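Local coordinates for secreted effector protein sseI (Salmonella enterica subsp. enterica serovar Typhimurium, PDB 4G29) that is a secreted virulence effector whose catalytic domain belongs to the cysteine protease superfamily and probably modifies host proteins with a papain-like site, at residues T78-V83 against V93-A98; F67-P72 against R153-E158; T9-S14 against N108-L113; G57-R62 against V84-G89. All coordinates share one frame; numbering follows the deposited sequence.

Contact 1. Residues T78-V83 against V93-A98; sequences TNHFAV and VFDVSA
His80 NE2 donates to Asp95 OD1 at 2.7 Å, and water 1, also 2.7 Å from Asp95 OD1, probably donates to it as well, its protons being shared among several acceptors. The bond from NE2 is only moderately bent (N-H...O 158°) and reaches OD1 on its syn side, slightly out of the carboxylate plane; ring and carboxylate are turned 42° against each other. Both side chains have CG anti to the backbone N (His80 chi1 -168°), and they approach from opposite directions across the gap between the strands. Asp95 OD2 is held elsewhere, by Tyr124 OH and Trp120 NE1, so the carboxylate is anchored at both oxygens, which should limit its rotation. Water 1 also bonds Phe81 O and Ser97 OG, tying the Asp95-Ala98 turn to the strand; Ser97 OG itself lies 3.4 Å from His80 CE1. Farther along, the backbones form an antiparallel hydrogen-bonded pair: Val83 N to Phe94 O at 3.0 Å, and Phe94 N to Val83 O at 2.9 Å. Between the two bonded regions small Ala82 packs its CB 3.6 Å from Val93 CG1 and also against Asp95 CB. The placement of His80 and Asp95, with Cys42 touching the imidazole, is consistent with the Cys-His-Asp triad of papain-like enzymes. The hairpin lies in the centre of the chain: strand 61-69 pairs with the other edge of strand 78-87, Val93 and Asp95 bond the backbone of strand 113-116, helix 42-55 sets Cys42 against His80 and Val49 against Phe94, and helix 117-126 brings Tyr124 to His80 and Asp95.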
loop_
_atom_site.group_PDB
_atom_site.type_symbol
_atom_site.label_atom_id
_atom_site.label_comp_id
_atom_site.label_asym_id
_atom_site.label_seq_id
_atom_site.Cartn_x
_atom_site.Cartn_y
_atom_site.Cartn_z
ATOM N N THR A 78 -9.939 0.500 7.572
ATOM C CA THR A 78 -8.582 1.034 7.615
ATOM C C THR A 78 -8.093 1.280 6.196
ATOM O O THR A 78 -8.244 0.416 5.325
ATOM C CB THR A 78 -7.710 0.084 8.329
ATOM O OG1 THR A 78 -8.179 -0.063 9.674
ATOM C CG2 THR A 78 -6.217 0.564 8.290
ATOM N N ASN A 79 -7.511 2.443 5.973
ATOM C CA ASN A 79 -6.971 2.755 4.653
ATOM C C ASN A 79 -5.451 2.698 4.653
ATOM O O ASN A 79 -4.767 2.697 5.724
ATOM C CB ASN A 79 -7.586 4.028 4.054
ATOM C CG ASN A 79 -7.142 5.297 4.763
ATOM O OD1 ASN A 79 -6.384 5.213 5.742
ATOM N ND2 ASN A 79 -7.574 6.484 4.271
ATOM N N HIS A 80 -4.896 2.616 3.467
ATOM C CA HIS A 80 -3.470 2.635 3.276
ATOM C C HIS A 80 -3.193 3.026 1.809
ATOM O O HIS A 80 -4.073 2.937 0.951
ATOM C CB HIS A 80 -2.847 1.267 3.578
ATOM C CG HIS A 80 -1.350 1.282 3.670
ATOM N ND1 HIS A 80 -0.661 2.069 4.570
ATOM C CD2 HIS A 80 -0.408 0.606 2.964
ATOM C CE1 HIS A 80 0.634 1.873 4.409
ATOM N NE2 HIS A 80 0.815 1.003 3.425
ATOM N N PHE A 81 -1.991 3.498 1.583
ATOM C CA PHE A 81 -1.555 3.986 0.261
ATOM C C PHE A 81 -0.142 3.567 -0.067
ATOM O O PHE A 81 0.767 3.642 0.774
ATOM C CB PHE A 81 -1.699 5.505 0.140
ATOM C CG PHE A 81 -3.111 5.977 0.362
ATOM C CD1 PHE A 81 -4.008 5.986 -0.671
ATOM C CD2 PHE A 81 -3.513 6.400 1.601
ATOM C CE1 PHE A 81 -5.285 6.365 -0.469
ATOM C CE2 PHE A 81 -4.829 6.790 1.781
ATOM C CZ PHE A 81 -5.682 6.754 0.766
ATOM N N ALA A 82 0.069 3.173 -1.311
ATOM C CA ALA A 82 1.398 2.843 -1.772
ATOM C C ALA A 82 1.566 3.454 -3.180
ATOM O O ALA A 82 0.590 3.920 -3.758
ATOM C CB ALA A 82 1.621 1.300 -1.812
ATOM N N VAL A 83 2.750 3.346 -3.737
ATOM C CA VAL A 83 3.009 3.875 -5.101
ATOM C C VAL A 83 3.579 2.756 -5.968
ATOM O O VAL A 83 4.434 1.993 -5.515
ATOM C CB VAL A 83 3.927 5.128 -5.063
ATOM C CG1 VAL A 83 4.031 5.782 -6.421
ATOM C CG2 VAL A 83 3.438 6.178 -4.014
ATOM N N VAL A 93 6.240 -1.916 -6.252
ATOM C CA VAL A 93 5.465 -1.181 -5.280
ATOM C C VAL A 93 6.434 -0.687 -4.220
ATOM O O VAL A 93 7.143 -1.471 -3.609
ATOM C CB VAL A 93 4.378 -2.022 -4.647
ATOM C CG1 VAL A 93 3.507 -1.162 -3.728
ATOM C CG2 VAL A 93 3.492 -2.670 -5.747
ATOM N N PHE A 94 6.479 0.630 -4.061
ATOM C CA PHE A 94 7.127 1.287 -2.933
ATOM C C PHE A 94 6.052 1.524 -1.873
ATOM O O PHE A 94 5.072 2.293 -2.079
ATOM C CB PHE A 94 7.762 2.597 -3.383
ATOM C CG PHE A 94 9.082 2.463 -4.101
ATOM C CD1 PHE A 94 9.188 1.819 -5.328
ATOM C CD2 PHE A 94 10.203 3.151 -3.613
ATOM C CE1 PHE A 94 10.431 1.754 -6.019
ATOM C CE2 PHE A 94 11.378 3.130 -4.272
ATOM C CZ PHE A 94 11.527 2.399 -5.478
ATOM N N ASP A 95 6.216 0.866 -0.737
ATOM C CA ASP A 95 5.270 0.969 0.357
ATOM C C ASP A 95 6.064 1.144 1.636
ATOM O O ASP A 95 6.162 0.233 2.467
ATOM C CB ASP A 95 4.393 -0.297 0.375
ATOM C CG ASP A 95 3.276 -0.268 1.424
ATOM O OD1 ASP A 95 3.148 0.722 2.154
ATOM O OD2 ASP A 95 2.530 -1.289 1.486
ATOM N N VAL A 96 6.656 2.324 1.750
ATOM C CA VAL A 96 7.604 2.630 2.804
ATOM C C VAL A 96 6.968 2.932 4.182
ATOM O O VAL A 96 7.692 3.158 5.134
ATOM C CB VAL A 96 8.632 3.715 2.400
ATOM C CG1 VAL A 96 9.342 3.372 1.048
ATOM C CG2 VAL A 96 8.002 5.094 2.275
ATOM N N SER A 97 5.642 2.908 4.276
ATOM C CA SER A 97 4.950 3.041 5.553
ATOM C C SER A 97 4.107 1.816 5.925
ATOM O O SER A 97 3.263 1.901 6.821
ATOM C CB SER A 97 4.115 4.300 5.590
ATOM O OG SER A 97 3.035 4.279 4.694
ATOM N N ALA A 98 4.356 0.673 5.282
ATOM C CA ALA A 98 3.580 -0.564 5.511
ATOM C C ALA A 98 3.608 -0.951 6.983
ATOM O O ALA A 98 2.638 -1.462 7.553
ATOM C CB ALA A 98 4.177 -1.755 4.635
HETATM O O HOH W 1 3.385 3.448 2.116
#

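Contact 2. Residues F67-P72 against R153-E158; sequences FIWDKP and RELESE
Pro72, just past the end of strand 61-69, and Leu155, at the start of a short 3-10 turn, bring their CA atoms within 6.1 Å, with no direct backbone bond between the segments. Two waters span the gap instead: each donates to Pro72 O, one accepting from Leu155 N and the other from Glu156 N. The apolar part of the contact is made by Leu155 and Trp69. Leu155 CB sits over the six-membered ring of Trp69, 3.8 Å from its centroid and 13° off the normal, a CH-pi contact, while CD1 touches Trp69 CE2 at 3.7 Å on the same face. With CG anti to the backbone N (chi1 174°), the branch point of Leu155 swings toward the strand, and its two methyls then divide between Trp69 and Pro72, Leu155 CD2 lying 4.0 Å from Pro72 CA. A branched aliphatic chain thus suits a place between a broad indole and a proline. Trp69 NE1 is bonded to Tyr134 OH, which helps fix the indole. Two residues earlier on the strand, and so on the same side, Phe67 brings CE2 and CZ to one face of the Arg153 guanidinium, CZ lying 3.4 Å from Arg153 NE, with the planes 59° apart. That guanidinium is held by a salt bridge from NH1 to Glu158 OE1 (2.8 Å) and another from NH2 to Asp149. The arrangement is loop-on-sheet packing, in which alternate aromatic residues receive the 153-158 loop at the C-terminal end of strand 61-69, an inner strand of the papain-like domain's antiparallel sheet.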
loop_
_atom_site.group_PDB
_atom_site.type_symbol
_atom_site.label_atom_id
_atom_site.label_comp_id
_atom_site.label_asym_id
_atom_site.label_seq_id
_atom_site.Cartn_x
_atom_site.Cartn_y
_atom_site.Cartn_z
ATOM N N PHE A 67 -8.024 -0.638 1.095
ATOM C CA PHE A 67 -8.772 -0.820 2.330
ATOM C C PHE A 67 -8.457 -2.180 2.966
ATOM O O PHE A 67 -8.248 -3.188 2.257
ATOM C CB PHE A 67 -10.276 -0.752 2.138
ATOM C CG PHE A 67 -10.851 0.654 1.975
ATOM C CD1 PHE A 67 -10.370 1.773 2.731
ATOM C CD2 PHE A 67 -11.967 0.862 1.154
ATOM C CE1 PHE A 67 -10.940 3.031 2.591
ATOM C CE2 PHE A 67 -12.512 2.171 0.986
ATOM C CZ PHE A 67 -12.004 3.221 1.757
ATOM N N ILE A 68 -8.485 -2.178 4.306
ATOM C CA ILE A 68 -8.329 -3.373 5.126
ATOM C C ILE A 68 -9.539 -3.438 6.042
ATOM O O ILE A 68 -9.784 -2.501 6.837
ATOM C CB ILE A 68 -7.029 -3.321 5.965
ATOM C CG1 ILE A 68 -5.804 -3.244 5.050
ATOM C CG2 ILE A 68 -6.972 -4.568 6.880
ATOM C CD1 ILE A 68 -4.557 -2.589 5.700
ATOM N N TRP A 69 -10.352 -4.479 5.866
ATOM C CA TRP A 69 -11.595 -4.620 6.595
ATOM C C TRP A 69 -11.418 -5.800 7.507
ATOM O O TRP A 69 -11.013 -6.867 7.066
ATOM C CB TRP A 69 -12.762 -4.965 5.670
ATOM C CG TRP A 69 -13.270 -3.865 4.786
ATOM C CD1 TRP A 69 -12.872 -3.598 3.524
ATOM C CD2 TRP A 69 -14.351 -2.977 5.067
ATOM N NE1 TRP A 69 -13.597 -2.559 2.993
ATOM C CE2 TRP A 69 -14.502 -2.135 3.927
ATOM C CE3 TRP A 69 -15.140 -2.743 6.199
ATOM C CZ2 TRP A 69 -15.477 -1.133 3.858
ATOM C CZ3 TRP A 69 -16.110 -1.736 6.124
ATOM C CH2 TRP A 69 -16.252 -0.943 4.983
ATOM N N ASP A 70 -11.750 -5.603 8.783
ATOM C CA ASP A 70 -11.701 -6.660 9.803
ATOM C C ASP A 70 -13.003 -7.430 9.898
ATOM O O ASP A 70 -13.014 -8.639 10.175
ATOM C CB ASP A 70 -11.446 -6.036 11.165
ATOM C CG ASP A 70 -10.054 -5.474 11.305
ATOM O OD1 ASP A 70 -9.112 -6.068 10.757
ATOM O OD2 ASP A 70 -9.902 -4.442 12.004
ATOM N N LYS A 71 -14.119 -6.739 9.696
ATOM C CA LYS A 71 -15.455 -7.356 9.819
ATOM C C LYS A 71 -16.500 -6.574 8.995
ATOM O O LYS A 71 -16.287 -5.400 8.728
ATOM C CB LYS A 71 -15.871 -7.395 11.298
ATOM C CG LYS A 71 -15.861 -6.066 12.013
ATOM C CD LYS A 71 -16.299 -6.174 13.470
ATOM C CE LYS A 71 -16.611 -4.782 14.045
ATOM N NZ LYS A 71 -16.922 -4.769 15.514
ATOM N N PRO A 72 -17.643 -7.202 8.628
ATOM C CA PRO A 72 -18.617 -6.539 7.751
ATOM C C PRO A 72 -19.276 -5.299 8.341
ATOM O O PRO A 72 -19.779 -4.463 7.595
ATOM C CB PRO A 72 -19.734 -7.606 7.566
ATOM C CG PRO A 72 -19.263 -8.809 8.185
ATOM C CD PRO A 72 -18.069 -8.561 9.006
ATOM N N ARG A 153 -18.452 4.122 5.694
ATOM C CA ARG A 153 -18.736 3.362 4.520
ATOM C C ARG A 153 -19.395 2.057 4.929
ATOM O O ARG A 153 -18.940 1.429 5.845
ATOM C CB ARG A 153 -17.357 3.058 3.903
ATOM C CG ARG A 153 -17.358 2.580 2.628
ATOM C CD ARG A 153 -15.964 2.586 2.062
ATOM N NE ARG A 153 -15.346 3.889 1.907
ATOM C CZ ARG A 153 -15.122 4.520 0.743
ATOM N NH1 ARG A 153 -15.500 3.982 -0.413
ATOM N NH2 ARG A 153 -14.486 5.701 0.752
ATOM N N GLU A 154 -20.394 1.602 4.199
ATOM C CA GLU A 154 -21.006 0.305 4.490
ATOM C C GLU A 154 -20.519 -0.734 3.467
ATOM O O GLU A 154 -20.728 -0.569 2.272
ATOM C CB GLU A 154 -22.500 0.458 4.431
ATOM C CG GLU A 154 -23.252 -0.833 4.747
ATOM C CD GLU A 154 -24.735 -0.720 4.451
ATOM O OE1 GLU A 154 -25.056 -0.321 3.306
ATOM O OE2 GLU A 154 -25.549 -1.073 5.335
ATOM N N LEU A 155 -19.852 -1.785 3.949
ATOM C CA LEU A 155 -19.172 -2.748 3.066
ATOM C C LEU A 155 -20.208 -3.368 2.108
ATOM O O LEU A 155 -20.003 -3.459 0.895
ATOM C CB LEU A 155 -18.449 -3.821 3.891
ATOM C CG LEU A 155 -17.834 -4.966 3.100
ATOM C CD1 LEU A 155 -16.794 -4.460 2.090
ATOM C CD2 LEU A 155 -17.217 -5.959 4.082
ATOM N N GLU A 156 -21.331 -3.747 2.670
ATOM C CA GLU A 156 -22.359 -4.446 1.921
ATOM C C GLU A 156 -22.845 -3.652 0.701
ATOM O O GLU A 156 -23.341 -4.234 -0.252
ATOM C CB GLU A 156 -23.491 -4.803 2.875
ATOM C CG GLU A 156 -24.824 -5.196 2.312
ATOM C CD GLU A 156 -25.905 -5.023 3.373
ATOM O OE1 GLU A 156 -25.850 -5.771 4.375
ATOM O OE2 GLU A 156 -26.763 -4.110 3.237
ATOM N N SER A 157 -22.722 -2.340 0.725
ATOM C CA SER A 157 -23.227 -1.521 -0.366
ATOM C C SER A 157 -22.106 -0.855 -1.148
ATOM O O SER A 157 -22.363 0.007 -1.980
ATOM C CB SER A 157 -24.266 -0.510 0.160
ATOM O OG SER A 157 -23.675 0.455 1.007
ATOM N N GLU A 158 -20.853 -1.249 -0.913
ATOM C CA GLU A 158 -19.741 -0.765 -1.719
ATOM C C GLU A 158 -19.664 -1.470 -3.048
ATOM O O GLU A 158 -19.791 -2.681 -3.094
ATOM C CB GLU A 158 -18.406 -1.017 -0.999
ATOM C CG GLU A 158 -18.131 -0.038 0.067
ATOM C CD GLU A 158 -17.965 1.365 -0.479
ATOM O OE1 GLU A 158 -16.918 1.654 -1.144
ATOM O OE2 GLU A 158 -18.890 2.166 -0.222
HETATM O O HOH W 2 -19.621 -1.743 6.990
HETATM O O HOH W 3 -21.733 -4.027 5.751
#

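Contact 3. Residues T9-S14 against N108-L113; sequences TYNLTS and NLNGPL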
loop_
_atom_site.group_PDB
_atom_site.type_symbol
_atom_site.label_atom_id
_atom_site.label_comp_id
_atom_site.label_asym_id
_atom_site.label_seq_id
_atom_site.Cartn_x
_atom_site.Cartn_y
_atom_site.Cartn_z
ATOM N N THR A 9 11.398 -14.641 4.733
ATOM C CA THR A 9 11.396 -13.775 3.501
ATOM C C THR A 9 11.671 -12.279 3.775
ATOM O O THR A 9 12.020 -11.889 4.889
ATOM C CB THR A 9 10.137 -14.020 2.634
ATOM O OG1 THR A 9 8.950 -13.665 3.355
ATOM C CG2 THR A 9 10.099 -15.508 2.258
ATOM N N TYR A 10 11.548 -11.448 2.744
ATOM C CA TYR A 10 12.244 -10.168 2.689
ATOM C C TYR A 10 11.292 -9.009 2.491
ATOM O O TYR A 10 10.151 -9.204 2.088
ATOM C CB TYR A 10 13.237 -10.166 1.527
ATOM C CG TYR A 10 12.689 -10.777 0.253
ATOM C CD1 TYR A 10 12.665 -12.174 0.061
ATOM C CD2 TYR A 10 12.152 -9.983 -0.744
ATOM C CE1 TYR A 10 12.140 -12.726 -1.088
ATOM C CE2 TYR A 10 11.635 -10.552 -1.910
ATOM C CZ TYR A 10 11.625 -11.906 -2.070
ATOM O OH TYR A 10 11.112 -12.443 -3.229
ATOM N N ASN A 11 11.771 -7.823 2.827
ATOM C CA ASN A 11 10.989 -6.590 2.641
ATOM C C ASN A 11 11.431 -5.816 1.399
ATOM O O ASN A 11 10.673 -4.942 0.891
ATOM C CB ASN A 11 11.138 -5.691 3.874
ATOM C CG ASN A 11 10.398 -6.212 5.079
ATOM O OD1 ASN A 11 9.600 -7.140 4.996
ATOM N ND2 ASN A 11 10.659 -5.602 6.231
ATOM N N LEU A 12 12.661 -6.107 0.952
ATOM C CA LEU A 12 13.316 -5.343 -0.101
ATOM C C LEU A 12 13.755 -6.280 -1.203
ATOM O O LEU A 12 14.565 -7.158 -0.959
ATOM C CB LEU A 12 14.533 -4.593 0.461
ATOM C CG LEU A 12 14.237 -3.561 1.553
ATOM C CD1 LEU A 12 15.488 -2.972 2.178
ATOM C CD2 LEU A 12 13.343 -2.451 1.052
ATOM N N THR A 13 13.252 -6.062 -2.404
ATOM C CA THR A 13 13.615 -6.920 -3.532
ATOM C C THR A 13 15.025 -6.647 -4.037
ATOM O O THR A 13 15.548 -5.551 -3.835
ATOM C CB THR A 13 12.630 -6.704 -4.705
ATOM O OG1 THR A 13 12.862 -7.725 -5.680
ATOM C CG2 THR A 13 12.789 -5.313 -5.325
ATOM N N SER A 14 15.614 -7.656 -4.699
ATOM C CA SER A 14 16.943 -7.573 -5.325
ATOM C C SER A 14 16.839 -7.393 -6.837
ATOM O O SER A 14 17.847 -7.058 -7.482
ATOM C CB SER A 14 17.762 -8.838 -5.028
ATOM O OG SER A 14 18.153 -8.805 -3.678
ATOM N N ASN A 108 3.908 -9.101 10.560
ATOM C CA ASN A 108 4.803 -9.441 9.460
ATOM C C ASN A 108 5.188 -8.237 8.597
ATOM O O ASN A 108 6.210 -8.258 7.904
ATOM C CB ASN A 108 4.197 -10.561 8.597
ATOM C CG ASN A 108 4.138 -11.932 9.334
ATOM O OD1 ASN A 108 4.974 -12.231 10.199
ATOM N ND2 ASN A 108 3.150 -12.759 8.985
ATOM N N LEU A 109 4.395 -7.173 8.682
ATOM C CA LEU A 109 4.734 -5.888 8.078
ATOM C C LEU A 109 5.620 -5.130 9.046
ATOM O O LEU A 109 5.191 -4.255 9.774
ATOM C CB LEU A 109 3.482 -5.079 7.753
ATOM C CG LEU A 109 2.528 -5.779 6.771
ATOM C CD1 LEU A 109 1.400 -4.860 6.308
ATOM C CD2 LEU A 109 3.275 -6.326 5.575
ATOM N N ASN A 110 6.883 -5.532 9.079
ATOM C CA ASN A 110 7.789 -5.092 10.092
ATOM C C ASN A 110 8.871 -4.149 9.587
ATOM O O ASN A 110 9.814 -3.855 10.296
ATOM C CB ASN A 110 8.432 -6.310 10.768
ATOM C CG ASN A 110 9.204 -7.206 9.806
ATOM O OD1 ASN A 110 9.642 -6.799 8.723
ATOM N ND2 ASN A 110 9.437 -8.440 10.247
ATOM N N GLY A 111 8.708 -3.652 8.371
ATOM C CA GLY A 111 9.542 -2.574 7.884
ATOM C C GLY A 111 9.026 -2.013 6.590
ATOM O O GLY A 111 8.095 -2.570 5.984
ATOM N N PRO A 112 9.663 -0.947 6.101
ATOM C CA PRO A 112 9.280 -0.432 4.794
ATOM C C PRO A 112 9.463 -1.498 3.694
ATOM O O PRO A 112 10.424 -2.280 3.754
ATOM C CB PRO A 112 10.265 0.703 4.570
ATOM C CG PRO A 112 11.349 0.506 5.575
ATOM C CD PRO A 112 10.754 -0.170 6.709
ATOM N N LEU A 113 8.558 -1.515 2.727
ATOM C CA LEU A 113 8.610 -2.491 1.636
ATOM C C LEU A 113 8.945 -1.772 0.335
ATOM O O LEU A 113 8.375 -0.764 0.024
ATOM C CB LEU A 113 7.238 -3.161 1.445
ATOM C CG LEU A 113 6.621 -3.826 2.667
ATOM C CD1 LEU A 113 5.197 -4.314 2.330
ATOM C CD2 LEU A 113 7.552 -4.898 3.254
HETATM O O HOH W 4 12.248 -2.975 5.640
#
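Asn11 is packed tightly against the end of the loop leading into strand 113-116, its CA only 4.8 Å from the CA of Leu113. Here the backbone of Asn11 meets Leu113 through a CA-H...O contact, Leu113 CA to Asn11 O at 3.3 Å. On the side-chain level, Leu113 CD2 lies 3.5 Å from Asn11 OD1, and Asn11 CB is 3.5 Å from Pro112 O. Gly111, having no side chain, lets the Asn11 amide lie close over its backbone; Asn11 ND2 passes 3.5 Å from Gly111 N without bonding, both being donors. The looser, wetter side begins at this ND2, which is held twice. Asn11 ND2 donates to OD1 of exposed Asn110 at 2.9 Å, nearly straight (N-H...O 166°) and within the Asn11 amide plane, although the two amides are turned 59° apart. Asn110 reaches there because its CG stands between the backbone N and the carbonyl carbon (chi1 59°). Water 4 accepts from Asn11 ND2 at 3.1 Å and donates to Pro112 O at 2.7 Å. An asparagine is apt at position 11, since its NH2 serves both partners while OD1 has a weak bond to Lys123. Around this seam, Asn11 and Thr13 bond the backbone of Ile114, so the N-terminal segment lies beside strand 113-116; Leu12 and Pro112 both rest on Leu22 of helix 18-26, and Leu113 packs on Tyr124 of helix 117-126.

Contact 4. Residues G57-R62 against V84-G89; sequences GFDNIR and VGNKEG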
loop_
_atom_site.group_PDB
_atom_site.type_symbol
_atom_site.label_atom_id
_atom_site.label_comp_id
_atom_site.label_asym_id
_atom_site.label_seq_id
_atom_site.Cartn_x
_atom_site.Cartn_y
_atom_site.Cartn_z
ATOM N N GLY A 57 13.807 6.823 -12.867
ATOM C CA GLY A 57 13.479 6.211 -14.168
ATOM C C GLY A 57 12.369 5.157 -14.146
ATOM O O GLY A 57 12.252 4.382 -15.105
ATOM N N PHE A 58 11.547 5.132 -13.083
ATOM C CA PHE A 58 10.317 4.340 -13.100
ATOM C C PHE A 58 9.326 5.158 -13.915
ATOM O O PHE A 58 9.363 6.391 -13.876
ATOM C CB PHE A 58 9.761 4.103 -11.687
ATOM C CG PHE A 58 10.585 3.168 -10.873
ATOM C CD1 PHE A 58 10.227 1.825 -10.773
ATOM C CD2 PHE A 58 11.693 3.607 -10.201
ATOM C CE1 PHE A 58 10.971 0.958 -10.053
ATOM C CE2 PHE A 58 12.467 2.739 -9.484
ATOM C CZ PHE A 58 12.098 1.414 -9.380
ATOM N N ASP A 59 8.463 4.517 -14.683
ATOM C CA ASP A 59 7.368 5.273 -15.311
ATOM C C ASP A 59 6.008 4.576 -15.091
ATOM O O ASP A 59 5.887 3.635 -14.277
ATOM C CB ASP A 59 7.671 5.566 -16.776
ATOM C CG ASP A 59 7.806 4.343 -17.588
ATOM O OD1 ASP A 59 7.443 3.270 -17.111
ATOM O OD2 ASP A 59 8.269 4.432 -18.772
ATOM N N ASN A 60 4.973 5.102 -15.740
ATOM C CA ASN A 60 3.613 4.643 -15.487
ATOM C C ASN A 60 3.367 4.549 -13.964
ATOM O O ASN A 60 2.951 3.527 -13.445
ATOM C CB ASN A 60 3.295 3.308 -16.130
ATOM C CG ASN A 60 1.814 2.991 -16.070
ATOM O OD1 ASN A 60 1.005 3.893 -15.917
ATOM N ND2 ASN A 60 1.464 1.724 -16.116
ATOM N N ILE A 61 3.581 5.673 -13.300
ATOM C CA ILE A 61 3.431 5.762 -11.858
ATOM C C ILE A 61 1.935 5.823 -11.531
ATOM O O ILE A 61 1.177 6.571 -12.134
ATOM C CB ILE A 61 4.136 6.994 -11.273
ATOM C CG1 ILE A 61 5.629 7.006 -11.674
ATOM C CG2 ILE A 61 3.867 7.074 -9.755
ATOM C CD1 ILE A 61 6.426 6.058 -10.976
ATOM N N ARG A 62 1.521 4.956 -10.609
ATOM C CA ARG A 62 0.161 4.923 -10.138
ATOM C C ARG A 62 0.180 5.003 -8.616
ATOM O O ARG A 62 1.172 4.585 -7.990
ATOM C CB ARG A 62 -0.522 3.631 -10.564
ATOM C CG ARG A 62 -0.880 3.544 -12.017
ATOM C CD ARG A 62 -0.588 2.150 -12.530
ATOM N NE ARG A 62 0.848 1.924 -12.685
ATOM C CZ ARG A 62 1.447 0.740 -12.794
ATOM N NH1 ARG A 62 0.753 -0.416 -12.763
ATOM N NH2 ARG A 62 2.755 0.693 -12.969
ATOM N N VAL A 84 3.070 2.642 -7.190
ATOM C CA VAL A 84 3.430 1.570 -8.109
ATOM C C VAL A 84 4.071 2.187 -9.348
ATOM O O VAL A 84 3.635 3.244 -9.856
ATOM C CB VAL A 84 2.175 0.817 -8.591
ATOM C CG1 VAL A 84 2.566 -0.478 -9.282
ATOM C CG2 VAL A 84 1.183 0.630 -7.483
ATOM N N GLY A 85 5.102 1.534 -9.864
ATOM C CA GLY A 85 5.728 2.008 -11.097
ATOM C C GLY A 85 6.379 0.888 -11.879
ATOM O O GLY A 85 6.770 -0.149 -11.325
ATOM N N ASN A 86 6.465 1.123 -13.180
ATOM C CA ASN A 86 7.059 0.204 -14.116
ATOM C C ASN A 86 8.553 0.449 -14.247
ATOM O O ASN A 86 8.996 1.582 -14.360
ATOM C CB ASN A 86 6.441 0.384 -15.503
ATOM C CG ASN A 86 7.231 -0.349 -16.608
ATOM O OD1 ASN A 86 7.905 0.270 -17.450
ATOM N ND2 ASN A 86 7.161 -1.662 -16.596
ATOM N N LYS A 87 9.316 -0.628 -14.293
ATOM C CA LYS A 87 10.713 -0.529 -14.642
ATOM C C LYS A 87 11.040 -1.759 -15.471
ATOM O O LYS A 87 10.994 -2.880 -14.977
ATOM C CB LYS A 87 11.538 -0.473 -13.365
ATOM C CG LYS A 87 13.026 -0.349 -13.565
ATOM C CD LYS A 87 13.566 1.023 -13.219
ATOM C CE LYS A 87 15.081 1.029 -13.472
ATOM N NZ LYS A 87 15.646 2.371 -13.389
ATOM N N GLU A 88 11.302 -1.540 -16.750
ATOM C CA GLU A 88 11.706 -2.610 -17.657
ATOM C C GLU A 88 10.654 -3.701 -17.785
ATOM O O GLU A 88 10.966 -4.909 -17.810
ATOM C CB GLU A 88 13.050 -3.192 -17.220
ATOM C CG GLU A 88 14.154 -2.136 -17.273
ATOM C CD GLU A 88 15.443 -2.550 -16.590
ATOM O OE1 GLU A 88 15.410 -3.352 -15.622
ATOM O OE2 GLU A 88 16.497 -2.050 -17.024
ATOM N N GLY A 89 9.409 -3.269 -17.911
ATOM C CA GLY A 89 8.293 -4.189 -18.106
ATOM C C GLY A 89 7.751 -4.888 -16.896
ATOM O O GLY A 89 6.868 -5.726 -17.032
HETATM O O HOH W 5 10.498 2.658 -16.877
#
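Asp59 and Asn86, then Arg62 and Val84, form two antiparallel hydrogen-bonded backbone pairs, each with both bonds made. The first has Asn86 N to Asp59 O at 2.8 Å; in the second, Val84 N to Arg62 O also spans 2.8 Å. The register slips by one residue between the pairs: Asn60 and Ile61 together face Gly85, a beta bulge, with Asn60 at positive phi (46°). Gly85, with no side chain, lets Phe58 and Ile61 close in over it. In the packing contacts, Lys87 lays its chain over one face of the Phe58 ring, CD 4.0 Å from the centroid and 7° off the normal, a CH-pi contact; a long flexible lysine can do this while its amino group bonds weakly with Lys56 O. Val84 CG1 likewise rests on one face of the Arg62 guanidinium. Among the polar side-chain contacts, Arg62 turns NE and NH2 side-on to Asn60 O, at 2.8 Å and 2.9 Å, so the bulge carbonyl is held twice, and NH1 bridges to Asp91. At the helix end, water 5 links Gly57 O with Asn86 O, where Gly57 completes a Schellman motif. Together these features mark a beta hairpin of strands 61-69 and 78-87 with a beta bulge near its open end.

In the fold
Starting at the N terminus, 9-14 meets 108-113, so contact 3 closes a long outer loop that encloses contacts 1 and 4. Within it, the chain passes 57-62, 67-72 and 78-83 before 84-89 closes contact 4 and 93-98 closes contact 1. Those two cross and share strand 78-87, tying together neighbouring strands of one sheet. Contact 2 opens at 67-72 and closes only at 153-158; it takes in contact 1 whole but crosses contacts 3 and 4. Contacts 2 and 4 sit on opposite sides of the chain's centre, centres about 30 Å apart, yet both rest on strand 61-69. Contact 1, at the centre, touches all three others.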